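Local coordinates for CLIP-associating protein 2 (Mus musculus, PDB 3WOZ), which is a microtubule-associated protein whose TOG domain, built of HEAT repeats, probably binds tubulin and contributes to microtubule dynamics, at residues E5-V10 / Q30-N35; N12-S17 / E24-L29; V176-T181 / K216-G221; A191-L196 / T223-N228. All coordinates share one frame; numbering follows the deposited sequence.

The four contacts form two pairs at the two ends of an all-helical chain. Contacts 1 and 2 both join helix 7-14 to helix 19-34 at the N-terminal end; their centres lie about 9 Å apart, and contact 2 falls within the sequence interval spanned by contact 1. Contacts 3 and 4 share helix 216-226, which packs against helix 167-179 in the one and helix 186-202 in the other; their centres are also about 9 Å apart, and their segments alternate along the chain. Between the pairs the centres stand 46 to 50 Å apart, so both ends of this elongated HEAT-repeat module, which probably binds tubulin, are held by apolar helix packing.

Contact 1: residues E5-V10 / Q30-N35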
loop_
_atom_site.group_PDB
_atom_site.type_symbol
_atom_site.label_atom_id
_atom_site.label_comp_id
_atom_site.label_asym_id
_atom_site.label_seq_id
_atom_site.Cartn_x
_atom_site.Cartn_y
_atom_site.Cartn_z
ATOM N N GLU A 5 -29.993 -3.057 9.193
ATOM C CA GLU A 5 -29.066 -3.095 10.334
ATOM C C GLU A 5 -28.527 -4.495 10.667
ATOM O O GLU A 5 -27.773 -4.662 11.631
ATOM C CB GLU A 5 -29.696 -2.444 11.579
ATOM C CG GLU A 5 -30.852 -3.223 12.215
ATOM C CD GLU A 5 -32.223 -2.811 11.693
ATOM O OE1 GLU A 5 -32.419 -2.759 10.458
ATOM O OE2 GLU A 5 -33.116 -2.549 12.530
ATOM N N ASP A 6 -28.913 -5.491 9.874
ATOM C CA ASP A 6 -28.408 -6.854 10.043
ATOM C C ASP A 6 -27.063 -7.013 9.335
ATOM O O ASP A 6 -26.956 -6.754 8.133
ATOM C CB ASP A 6 -29.417 -7.871 9.496
ATOM C CG ASP A 6 -29.001 -9.307 9.754
ATOM O OD1 ASP A 6 -28.934 -9.708 10.936
ATOM O OD2 ASP A 6 -28.747 -10.039 8.774
ATOM N N VAL A 7 -26.047 -7.449 10.082
ATOM C CA VAL A 7 -24.682 -7.578 9.554
ATOM C C VAL A 7 -24.577 -8.592 8.409
ATOM O O VAL A 7 -24.059 -8.264 7.336
ATOM C CB VAL A 7 -23.648 -7.907 10.666
ATOM C CG1 VAL A 7 -22.275 -8.184 10.060
ATOM C CG2 VAL A 7 -23.557 -6.760 11.663
ATOM N N ALA A 8 -25.074 -9.808 8.639
ATOM C CA ALA A 8 -25.040 -10.865 7.624
ATOM C C ALA A 8 -25.665 -10.410 6.302
ATOM O O ALA A 8 -25.130 -10.689 5.230
ATOM C CB ALA A 8 -25.724 -12.126 8.142
ATOM N N GLU A 9 -26.782 -9.691 6.396
ATOM C CA GLU A 9 -27.490 -9.174 5.225
ATOM C C GLU A 9 -26.746 -8.029 4.532
ATOM O O GLU A 9 -26.713 -7.970 3.304
ATOM C CB GLU A 9 -28.917 -8.744 5.604
ATOM C CG GLU A 9 -29.749 -8.146 4.460
ATOM C CD GLU A 9 -30.252 -9.177 3.449
ATOM O OE1 GLU A 9 -29.547 -10.175 3.175
ATOM O OE2 GLU A 9 -31.368 -8.978 2.916
ATOM N N VAL A 10 -26.168 -7.122 5.320
ATOM C CA VAL A 10 -25.359 -6.033 4.773
ATOM C C VAL A 10 -24.210 -6.609 3.946
ATOM O O VAL A 10 -23.978 -6.181 2.814
ATOM C CB VAL A 10 -24.834 -5.076 5.878
ATOM C CG1 VAL A 10 -23.669 -4.233 5.369
ATOM C CG2 VAL A 10 -25.948 -4.171 6.375
ATOM N N GLN A 30 -21.406 1.401 5.871
ATOM C CA GLN A 30 -20.974 2.720 6.328
ATOM C C GLN A 30 -21.724 3.105 7.601
ATOM O O GLN A 30 -21.122 3.570 8.571
ATOM C CB GLN A 30 -21.196 3.775 5.236
ATOM C CG GLN A 30 -20.108 3.806 4.160
ATOM C CD GLN A 30 -20.493 4.612 2.914
ATOM O OE1 GLN A 30 -19.850 4.495 1.865
ATOM N NE2 GLN A 30 -21.539 5.425 3.024
ATOM N N ASN A 31 -23.037 2.888 7.590
ATOM C CA ASN A 31 -23.878 3.156 8.750
ATOM C C ASN A 31 -23.465 2.317 9.966
ATOM O O ASN A 31 -23.344 2.850 11.072
ATOM C CB ASN A 31 -25.350 2.925 8.403
ATOM C CG ASN A 31 -26.280 3.854 9.159
ATOM O OD1 ASN A 31 -27.138 3.405 9.911
ATOM N ND2 ASN A 31 -26.109 5.158 8.961
ATOM N N LEU A 32 -23.236 1.019 9.739
ATOM C CA LEU A 32 -22.760 0.100 10.782
ATOM C C LEU A 32 -21.468 0.598 11.421
ATOM O O LEU A 32 -21.301 0.519 12.640
ATOM C CB LEU A 32 -22.514 -1.310 10.222
ATOM C CG LEU A 32 -23.619 -2.221 9.681
ATOM C CD1 LEU A 32 -23.009 -3.555 9.269
ATOM C CD2 LEU A 32 -24.741 -2.449 10.684
ATOM N N LEU A 33 -20.558 1.103 10.590
ATOM C CA LEU A 33 -19.274 1.617 11.060
ATOM C C LEU A 33 -19.428 2.935 11.825
ATOM O O LEU A 33 -18.814 3.119 12.876
ATOM C CB LEU A 33 -18.294 1.769 9.892
ATOM C CG LEU A 33 -17.893 0.483 9.160
ATOM C CD1 LEU A 33 -17.246 0.809 7.827
ATOM C CD2 LEU A 33 -16.972 -0.393 10.014
ATOM N N LYS A 34 -20.252 3.839 11.297
ATOM C CA LYS A 34 -20.538 5.112 11.968
ATOM C C LYS A 34 -21.232 4.891 13.319
ATOM O O LYS A 34 -20.942 5.585 14.289
ATOM C CB LYS A 34 -21.387 6.028 11.079
ATOM C CG LYS A 34 -20.714 6.472 9.783
ATOM C CD LYS A 34 -19.880 7.733 9.952
ATOM C CE LYS A 34 -19.037 8.014 8.707
ATOM N NZ LYS A 34 -19.818 7.858 7.436
ATOM N N ASN A 35 -22.128 3.908 13.376
ATOM C CA ASN A 35 -22.838 3.577 14.611
ATOM C C ASN A 35 -22.051 2.619 15.507
ATOM O O ASN A 35 -22.586 2.102 16.490
ATOM C CB ASN A 35 -24.216 2.984 14.295
ATOM C CG ASN A 35 -25.145 3.977 13.616
ATOM O OD1 ASN A 35 -24.950 5.191 13.696
ATOM N ND2 ASN A 35 -26.169 3.462 12.946
#
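Leu32 carries all the packing between residues 5-10 and 30-35, its two methyls dividing the work. CD1 takes the apolar side: it meets Val10 CG1 at 4.0 Å in a tip-to-tip approach, while Val7 comes in obliquely and lays CG2 against the same Leu32 CD1, also at 4.0 Å. Val7 has CG1 anti to its backbone N (chi1 174°), which leaves CG2 beside that nitrogen and in touch with the leucine. One methyl is therefore shared by two valines a helical turn apart, and all three side chains are buried.

The other branch meets backbone rather than side chain: Leu32 CD2 rests 3.9 Å from Glu5 O. The same carbonyl accepts a hydrogen bond from Arg37 NH1, whereas the Glu5 carboxylate leads away.

A capping bond within residues 5-10 sets up the start of the helix. Asp6 is the N-cap, and its OD2 accepts from Glu9 N at 3.1 Å. The bond is bent, with the donor 37° out of the carboxylate plane. Val10 N closes the first turn on Asp6 O.

The contact joins the beginning of helix 7-14 to the end of helix 19-34. Arg37 and Leu39, in the loop beyond, touch Val7, and Arg37 also touches Leu32; Leu33 turns instead to helix 60-77, against Thr69, Asp72 and His77.

Contact 2: residues N12-S17 / E24-L29; sequences NRCASS and EGLLGL
Arg13 and Gly25 bring the two helices to their tightest approach here, with the CA atoms only 4.6 Å apart. Arg13 CB sits 3.6 Å from Gly25 CA, directly on the backbone. Any side chain on Gly25 would collide with Arg13 C and Cys14 N, so the bare glycine is what lets the backbones come so near.

Next to it, Cys14 SG lies against the peptide that follows, 3.5 Å from Gly25 C and 3.7 Å from Leu26 N. Its chi1 of -66° sets the sulfur anti to its own carbonyl carbon, which turns it to Gly25. More loosely, the sulfur also faces Leu26 CD2 at 4.3 Å and Leu29 CD2 at 4.4 Å.

On the outer side the arginine chain runs extended from CG to NE, across the second helix. Arg13 NH1 comes 4.3 Å from Glu24 CG, but the charges do not meet. Arg13 NH1 and Glu24 OE2 stay 5.8 Å apart, which leaves at most a long-range attraction.

Further out, Ile50 of helix 41-54 covers Cys14, Leu47 and Phe51 of that helix hold Leu29, and Val62, Met65 and Thr69 of helix 60-77 back Leu26. Two consecutive helices packed this closely, with helices 41-54 and 60-77 against them, are consistent with the HEAT-repeat array of a TOG domain, here at its N-terminal end.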
loop_
_atom_site.group_PDB
_atom_site.type_symbol
_atom_site.label_atom_id
_atom_site.label_comp_id
_atom_site.label_asym_id
_atom_site.label_seq_id
_atom_site.Cartn_x
_atom_site.Cartn_y
_atom_site.Cartn_z
ATOM N N ASN A 12 -24.081 -9.612 2.680
ATOM C CA ASN A 12 -24.720 -10.264 1.530
ATOM C C ASN A 12 -24.929 -9.299 0.364
ATOM O O ASN A 12 -24.655 -9.641 -0.785
ATOM C CB ASN A 12 -26.068 -10.888 1.924
ATOM C CG ASN A 12 -25.919 -12.209 2.671
ATOM O OD1 ASN A 12 -24.868 -12.853 2.641
ATOM N ND2 ASN A 12 -26.988 -12.620 3.343
ATOM N N ARG A 13 -25.411 -8.098 0.673
ATOM C CA ARG A 13 -25.648 -7.068 -0.337
ATOM C C ARG A 13 -24.342 -6.568 -0.967
ATOM O O ARG A 13 -24.299 -6.287 -2.164
ATOM C CB ARG A 13 -26.452 -5.905 0.252
ATOM C CG ARG A 13 -27.892 -6.252 0.609
ATOM C CD ARG A 13 -28.565 -5.127 1.381
ATOM N NE ARG A 13 -29.979 -5.416 1.619
ATOM C CZ ARG A 13 -30.858 -4.561 2.143
ATOM N NH1 ARG A 13 -30.484 -3.336 2.502
ATOM N NH2 ARG A 13 -32.123 -4.935 2.308
ATOM N N CYS A 14 -23.285 -6.479 -0.162
ATOM C CA CYS A 14 -21.953 -6.118 -0.653
ATOM C C CYS A 14 -21.367 -7.179 -1.585
ATOM O O CYS A 14 -20.606 -6.852 -2.499
ATOM C CB CYS A 14 -20.990 -5.886 0.511
ATOM S SG CYS A 14 -21.379 -4.463 1.531
ATOM N N ALA A 15 -21.720 -8.440 -1.340
ATOM C CA ALA A 15 -21.225 -9.565 -2.131
ATOM C C ALA A 15 -22.081 -9.849 -3.371
ATOM O O ALA A 15 -21.749 -10.731 -4.167
ATOM C CB ALA A 15 -21.115 -10.817 -1.261
ATOM N N SER A 16 -23.169 -9.100 -3.532
ATOM C CA SER A 16 -24.094 -9.288 -4.651
ATOM C C SER A 16 -23.449 -9.031 -6.008
ATOM O O SER A 16 -22.615 -8.138 -6.150
ATOM C CB SER A 16 -25.316 -8.382 -4.493
ATOM O OG SER A 16 -26.180 -8.491 -5.612
ATOM N N SER A 17 -23.854 -9.815 -7.005
ATOM C CA SER A 17 -23.388 -9.623 -8.372
ATOM C C SER A 17 -24.093 -8.432 -9.026
ATOM O O SER A 17 -23.720 -8.008 -10.120
ATOM C CB SER A 17 -23.589 -10.899 -9.199
ATOM O OG SER A 17 -24.964 -11.124 -9.463
ATOM N N GLU A 24 -26.176 -0.401 -2.039
ATOM C CA GLU A 24 -27.032 -0.391 -0.855
ATOM C C GLU A 24 -26.341 -1.050 0.338
ATOM O O GLU A 24 -26.469 -0.578 1.465
ATOM C CB GLU A 24 -28.376 -1.068 -1.148
ATOM C CG GLU A 24 -29.573 -0.398 -0.467
ATOM C CD GLU A 24 -29.783 1.056 -0.896
ATOM O OE1 GLU A 24 -29.572 1.386 -2.088
ATOM O OE2 GLU A 24 -30.172 1.874 -0.032
ATOM N N GLY A 25 -25.599 -2.126 0.076
ATOM C CA GLY A 25 -24.787 -2.788 1.097
ATOM C C GLY A 25 -23.718 -1.891 1.702
ATOM O O GLY A 25 -23.544 -1.862 2.927
ATOM N N LEU A 26 -23.004 -1.159 0.845
ATOM C CA LEU A 26 -21.969 -0.220 1.290
ATOM C C LEU A 26 -22.534 0.929 2.126
ATOM O O LEU A 26 -21.897 1.378 3.076
ATOM C CB LEU A 26 -21.160 0.319 0.102
ATOM C CG LEU A 26 -20.177 -0.657 -0.554
ATOM C CD1 LEU A 26 -19.650 -0.091 -1.861
ATOM C CD2 LEU A 26 -19.021 -1.008 0.384
ATOM N N LEU A 27 -23.725 1.401 1.762
ATOM C CA LEU A 27 -24.447 2.388 2.566
ATOM C C LEU A 27 -24.775 1.822 3.951
ATOM O O LEU A 27 -24.589 2.501 4.960
ATOM C CB LEU A 27 -25.727 2.846 1.861
ATOM C CG LEU A 27 -25.583 3.703 0.596
ATOM C CD1 LEU A 27 -26.916 3.836 -0.124
ATOM C CD2 LEU A 27 -25.003 5.076 0.914
ATOM N N GLY A 28 -25.252 0.576 3.980
ATOM C CA GLY A 28 -25.528 -0.139 5.230
ATOM C C GLY A 28 -24.279 -0.362 6.063
ATOM O O GLY A 28 -24.296 -0.175 7.276
ATOM N N LEU A 29 -23.188 -0.745 5.399
ATOM C CA LEU A 29 -21.904 -0.966 6.065
ATOM C C LEU A 29 -21.343 0.323 6.650
ATOM O O LEU A 29 -20.871 0.334 7.787
ATOM C CB LEU A 29 -20.900 -1.618 5.108
ATOM C CG LEU A 29 -19.453 -1.822 5.567
ATOM C CD1 LEU A 29 -19.359 -2.586 6.888
ATOM C CD2 LEU A 29 -18.662 -2.533 4.473
#

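Contact 3: residues V176-T181 / K216-G221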
loop_
_atom_site.group_PDB
_atom_site.type_symbol
_atom_site.label_atom_id
_atom_site.label_comp_id
_atom_site.label_asym_id
_atom_site.label_seq_id
_atom_site.Cartn_x
_atom_site.Cartn_y
_atom_site.Cartn_z
ATOM N N VAL A 176 15.602 -0.779 -6.691
ATOM C CA VAL A 176 15.414 0.668 -6.605
ATOM C C VAL A 176 16.585 1.422 -7.246
ATOM O O VAL A 176 16.367 2.394 -7.978
ATOM C CB VAL A 176 15.166 1.139 -5.137
ATOM C CG1 VAL A 176 15.000 2.647 -5.060
ATOM C CG2 VAL A 176 13.933 0.461 -4.556
ATOM N N ILE A 177 17.812 0.961 -6.977
ATOM C CA ILE A 177 19.038 1.550 -7.543
ATOM C C ILE A 177 18.936 1.717 -9.062
ATOM O O ILE A 177 19.221 2.792 -9.597
ATOM C CB ILE A 177 20.318 0.696 -7.236
ATOM C CG1 ILE A 177 20.385 0.251 -5.766
ATOM C CG2 ILE A 177 21.597 1.441 -7.668
ATOM C CD1 ILE A 177 20.840 1.314 -4.767
ATOM N N THR A 178 18.532 0.647 -9.742
ATOM C CA THR A 178 18.436 0.642 -11.201
ATOM C C THR A 178 17.274 1.494 -11.699
ATOM O O THR A 178 17.400 2.188 -12.712
ATOM C CB THR A 178 18.330 -0.787 -11.768
ATOM O OG1 THR A 178 17.321 -1.513 -11.057
ATOM C CG2 THR A 178 19.663 -1.513 -11.627
ATOM N N TRP A 179 16.154 1.450 -10.975
ATOM C CA TRP A 179 14.994 2.290 -11.274
ATOM C C TRP A 179 15.345 3.779 -11.189
ATOM O O TRP A 179 14.612 4.632 -11.695
ATOM C CB TRP A 179 13.822 1.965 -10.335
ATOM C CG TRP A 179 13.220 0.587 -10.514
ATOM C CD1 TRP A 179 13.493 -0.309 -11.511
ATOM C CD2 TRP A 179 12.221 -0.029 -9.688
ATOM N NE1 TRP A 179 12.738 -1.446 -11.348
ATOM C CE2 TRP A 179 11.949 -1.302 -10.239
ATOM C CE3 TRP A 179 11.529 0.371 -8.535
ATOM C CZ2 TRP A 179 11.018 -2.180 -9.674
ATOM C CZ3 TRP A 179 10.603 -0.508 -7.971
ATOM C CH2 TRP A 179 10.357 -1.767 -8.545
ATOM N N THR A 180 16.474 4.082 -10.554
ATOM C CA THR A 180 16.941 5.459 -10.409
ATOM C C THR A 180 17.581 5.984 -11.700
ATOM O O THR A 180 17.793 7.190 -11.856
ATOM C CB THR A 180 17.935 5.594 -9.239
ATOM O OG1 THR A 180 17.603 4.653 -8.209
ATOM C CG2 THR A 180 17.884 6.985 -8.664
ATOM N N THR A 181 17.884 5.074 -12.619
ATOM C CA THR A 181 18.444 5.442 -13.917
ATOM C C THR A 181 17.380 5.331 -15.012
ATOM O O THR A 181 17.663 5.586 -16.185
ATOM C CB THR A 181 19.684 4.577 -14.283
ATOM O OG1 THR A 181 19.309 3.196 -14.365
ATOM C CG2 THR A 181 20.785 4.741 -13.247
ATOM N N LYS A 216 29.655 -3.931 -7.192
ATOM C CA LYS A 216 30.240 -2.617 -7.498
ATOM C C LYS A 216 29.352 -1.730 -8.378
ATOM O O LYS A 216 29.541 -0.511 -8.433
ATOM C CB LYS A 216 31.615 -2.791 -8.153
ATOM C CG LYS A 216 32.661 -3.433 -7.253
ATOM C CD LYS A 216 33.845 -3.959 -8.060
ATOM C CE LYS A 216 34.956 -4.487 -7.158
ATOM N NZ LYS A 216 34.524 -5.634 -6.308
ATOM N N THR A 217 28.392 -2.352 -9.060
ATOM C CA THR A 217 27.459 -1.646 -9.939
ATOM C C THR A 217 26.442 -0.832 -9.134
ATOM O O THR A 217 26.365 0.390 -9.282
ATOM C CB THR A 217 26.723 -2.617 -10.900
ATOM O OG1 THR A 217 26.073 -3.646 -10.146
ATOM C CG2 THR A 217 27.699 -3.256 -11.883
ATOM N N PHE A 218 25.683 -1.518 -8.279
ATOM C CA PHE A 218 24.673 -0.883 -7.427
ATOM C C PHE A 218 25.307 0.051 -6.400
ATOM O O PHE A 218 24.772 1.125 -6.111
ATOM C CB PHE A 218 23.833 -1.938 -6.697
ATOM C CG PHE A 218 23.182 -2.947 -7.605
ATOM C CD1 PHE A 218 22.022 -2.629 -8.308
ATOM C CD2 PHE A 218 23.719 -4.223 -7.742
ATOM C CE1 PHE A 218 21.415 -3.565 -9.145
ATOM C CE2 PHE A 218 23.119 -5.168 -8.575
ATOM C CZ PHE A 218 21.964 -4.836 -9.278
ATOM N N GLN A 219 26.450 -0.371 -5.860
ATOM C CA GLN A 219 27.152 0.368 -4.814
ATOM C C GLN A 219 27.602 1.756 -5.278
ATOM O O GLN A 219 27.336 2.753 -4.602
ATOM C CB GLN A 219 28.341 -0.448 -4.290
ATOM C CG GLN A 219 29.077 0.189 -3.113
ATOM C CD GLN A 219 29.829 -0.817 -2.258
ATOM O OE1 GLN A 219 30.228 -1.885 -2.727
ATOM N NE2 GLN A 219 30.027 -0.475 -0.990
ATOM N N ASP A 220 28.270 1.812 -6.430
ATOM C CA ASP A 220 28.765 3.075 -6.976
ATOM C C ASP A 220 27.645 3.924 -7.575
ATOM O O ASP A 220 27.695 5.156 -7.516
ATOM C CB ASP A 220 29.856 2.829 -8.019
ATOM C CG ASP A 220 30.823 3.991 -8.132
ATOM O OD1 ASP A 220 31.672 4.150 -7.226
ATOM O OD2 ASP A 220 30.737 4.743 -9.128
ATOM N N GLY A 221 26.645 3.259 -8.155
ATOM C CA GLY A 221 25.462 3.930 -8.697
ATOM C C GLY A 221 24.739 4.737 -7.634
ATOM O O GLY A 221 24.309 5.865 -7.884
#
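An apolar helix-to-helix contact, partly buried, joins the C-terminal end of helix 167-179 to the beginning of helix 216-226, the last helix of the model; it rests on Ile177, Thr178 and Phe218. Ile177 and Phe218 cross obliquely. The isoleucine meets the ring at its edge and near its plane, Ile177 CB lying 3.9 Å from Phe218 CD1. Its CG2, anti to the backbone N, lies against the Phe218 backbone, 3.6 Å from Phe218 O. Farther along the ring, Thr178 CG2 comes 3.7 Å from Phe218 CE1. That methyl is turned to the phenyl group because chi1 of 49° sends OG1 elsewhere, to a hydrogen bond with Arg175 O one turn back.

Ala222, in the same helix as Phe218, touches the isoleucine too, and Leu196 of helix 186-202 also packs on it, so three helices meet at this residue. With an alanine here, CB would remain at the ring edge but CG2 and the CG1 branch would be missing, which is likely to leave a gap beside Phe218 O and Leu196.

Such layering of a terminal helix over two preceding helices is consistent with the HEAT-repeat stacking of TOG domains.

Contact 4: residues A191-L196 / T223-N228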
loop_
_atom_site.group_PDB
_atom_site.type_symbol
_atom_site.label_atom_id
_atom_site.label_comp_id
_atom_site.label_asym_id
_atom_site.label_seq_id
_atom_site.Cartn_x
_atom_site.Cartn_y
_atom_site.Cartn_z
ATOM N N ALA A 191 11.556 9.445 -7.798
ATOM C CA ALA A 191 10.963 8.663 -6.713
ATOM C C ALA A 191 11.966 7.676 -6.112
ATOM O O ALA A 191 12.025 7.518 -4.894
ATOM C CB ALA A 191 9.711 7.940 -7.189
ATOM N N ALA A 192 12.755 7.031 -6.971
ATOM C CA ALA A 192 13.779 6.084 -6.533
ATOM C C ALA A 192 14.878 6.772 -5.723
ATOM O O ALA A 192 15.272 6.281 -4.660
ATOM C CB ALA A 192 14.365 5.346 -7.722
ATOM N N GLN A 193 15.353 7.911 -6.223
ATOM C CA GLN A 193 16.365 8.711 -5.535
ATOM C C GLN A 193 15.907 9.103 -4.138
ATOM O O GLN A 193 16.618 8.869 -3.159
ATOM C CB GLN A 193 16.704 9.968 -6.339
ATOM C CG GLN A 193 17.770 9.748 -7.386
ATOM C CD GLN A 193 17.752 10.792 -8.480
ATOM O OE1 GLN A 193 17.687 11.992 -8.210
ATOM N NE2 GLN A 193 17.819 10.339 -9.728
ATOM N N SER A 194 14.713 9.688 -4.058
ATOM C CA SER A 194 14.128 10.079 -2.783
ATOM C C SER A 194 14.033 8.890 -1.827
ATOM O O SER A 194 14.299 9.040 -0.635
ATOM C CB SER A 194 12.757 10.736 -2.990
ATOM O OG SER A 194 11.863 9.863 -3.659
ATOM N N VAL A 195 13.677 7.716 -2.349
ATOM C CA VAL A 195 13.624 6.496 -1.533
ATOM C C VAL A 195 15.007 6.139 -0.982
ATOM O O VAL A 195 15.160 5.927 0.221
ATOM C CB VAL A 195 12.993 5.302 -2.294
ATOM C CG1 VAL A 195 13.294 3.972 -1.601
ATOM C CG2 VAL A 195 11.495 5.492 -2.404
ATOM N N LEU A 196 16.009 6.107 -1.858
ATOM C CA LEU A 196 17.386 5.809 -1.453
ATOM C C LEU A 196 17.921 6.848 -0.474
ATOM O O LEU A 196 18.566 6.497 0.512
ATOM C CB LEU A 196 18.308 5.685 -2.672
ATOM C CG LEU A 196 18.040 4.524 -3.635
ATOM C CD1 LEU A 196 18.972 4.597 -4.831
ATOM C CD2 LEU A 196 18.167 3.172 -2.945
ATOM N N THR A 223 26.296 5.577 -4.786
ATOM C CA THR A 223 27.336 6.476 -4.271
ATOM C C THR A 223 27.305 7.843 -4.966
ATOM O O THR A 223 27.471 8.877 -4.315
ATOM C CB THR A 223 28.751 5.833 -4.364
ATOM O OG1 THR A 223 28.802 4.666 -3.533
ATOM C CG2 THR A 223 29.844 6.806 -3.915
ATOM N N LYS A 224 27.073 7.843 -6.280
ATOM C CA LYS A 224 26.948 9.087 -7.047
ATOM C C LYS A 224 25.771 9.944 -6.579
ATOM O O LYS A 224 25.831 11.173 -6.636
ATOM C CB LYS A 224 26.825 8.797 -8.546
ATOM C CG LYS A 224 28.151 8.498 -9.238
ATOM C CD LYS A 224 28.021 8.523 -10.759
ATOM C CE LYS A 224 28.018 9.947 -11.309
ATOM N NZ LYS A 224 27.860 9.971 -12.790
ATOM N N LEU A 225 24.712 9.284 -6.112
ATOM C CA LEU A 225 23.500 9.961 -5.646
ATOM C C LEU A 225 23.623 10.455 -4.204
ATOM O O LEU A 225 23.220 11.578 -3.889
ATOM C CB LEU A 225 22.287 9.032 -5.768
ATOM C CG LEU A 225 22.046 8.303 -7.095
ATOM C CD1 LEU A 225 21.187 7.069 -6.870
ATOM C CD2 LEU A 225 21.425 9.221 -8.146
ATOM N N LEU A 226 24.184 9.614 -3.338
ATOM C CA LEU A 226 24.251 9.893 -1.901
ATOM C C LEU A 226 25.333 10.902 -1.507
ATOM O O LEU A 226 25.464 11.246 -0.330
ATOM C CB LEU A 226 24.408 8.590 -1.106
ATOM C CG LEU A 226 23.263 7.574 -1.193
ATOM C CD1 LEU A 226 23.680 6.251 -0.572
ATOM C CD2 LEU A 226 21.984 8.099 -0.548
ATOM N N HIS A 227 26.108 11.358 -2.490
ATOM C CA HIS A 227 27.047 12.461 -2.311
ATOM C C HIS A 227 26.386 13.735 -2.852
ATOM O O HIS A 227 26.046 13.792 -4.034
ATOM C CB HIS A 227 28.353 12.182 -3.068
ATOM C CG HIS A 227 29.225 11.142 -2.428
ATOM N ND1 HIS A 227 30.552 11.368 -2.128
ATOM C CD2 HIS A 227 28.964 9.872 -2.035
ATOM C CE1 HIS A 227 31.069 10.283 -1.579
ATOM N NE2 HIS A 227 30.126 9.360 -1.511
ATOM N N ASN A 228 26.189 14.756 -2.011
ATOM C CA ASN A 228 26.597 14.776 -0.601
ATOM C C ASN A 228 25.633 14.044 0.330
ATOM O O ASN A 228 24.446 14.366 0.396
ATOM C CB ASN A 228 26.762 16.224 -0.117
ATOM C CG ASN A 228 27.862 16.968 -0.848
ATOM O OD1 ASN A 228 29.008 16.519 -0.898
ATOM N ND2 ASN A 228 27.522 18.125 -1.407
#
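Gln193 and Leu225 face each other with CA atoms 7.2 Å apart, and Leu196 and Leu226 follow at 8.0 Å: at these spacings side chains, rather than backbones, fill the interface. Residues 191-196 are helical throughout, while residues 223-228 run from the final helix to the end of the modelled chain.

Leu225 does most of the touching, one methyl to each partner. Its CD2 lies 3.8 Å from Gln193 CG, and the two side chains cross at about a right angle. Since the glutamine chain is extended beyond CG (chi2 159°), its CD and NE2 also pass over that methyl. Leu225 CD1 instead meets Leu196 CD1 at 3.9 Å, obliquely and in the more buried part of the contact. Leu226 starts off to one side, but its end comes back, and CD2 settles 3.9 Å from Leu196 O.

Thr180, in the loop after helix 167-179, touches Gln193, Leu196 and Leu225 together. Val173 and Val176 of that helix pack on Leu196, while Phe207 of helix 204-212 touches both Leu196 and Leu226.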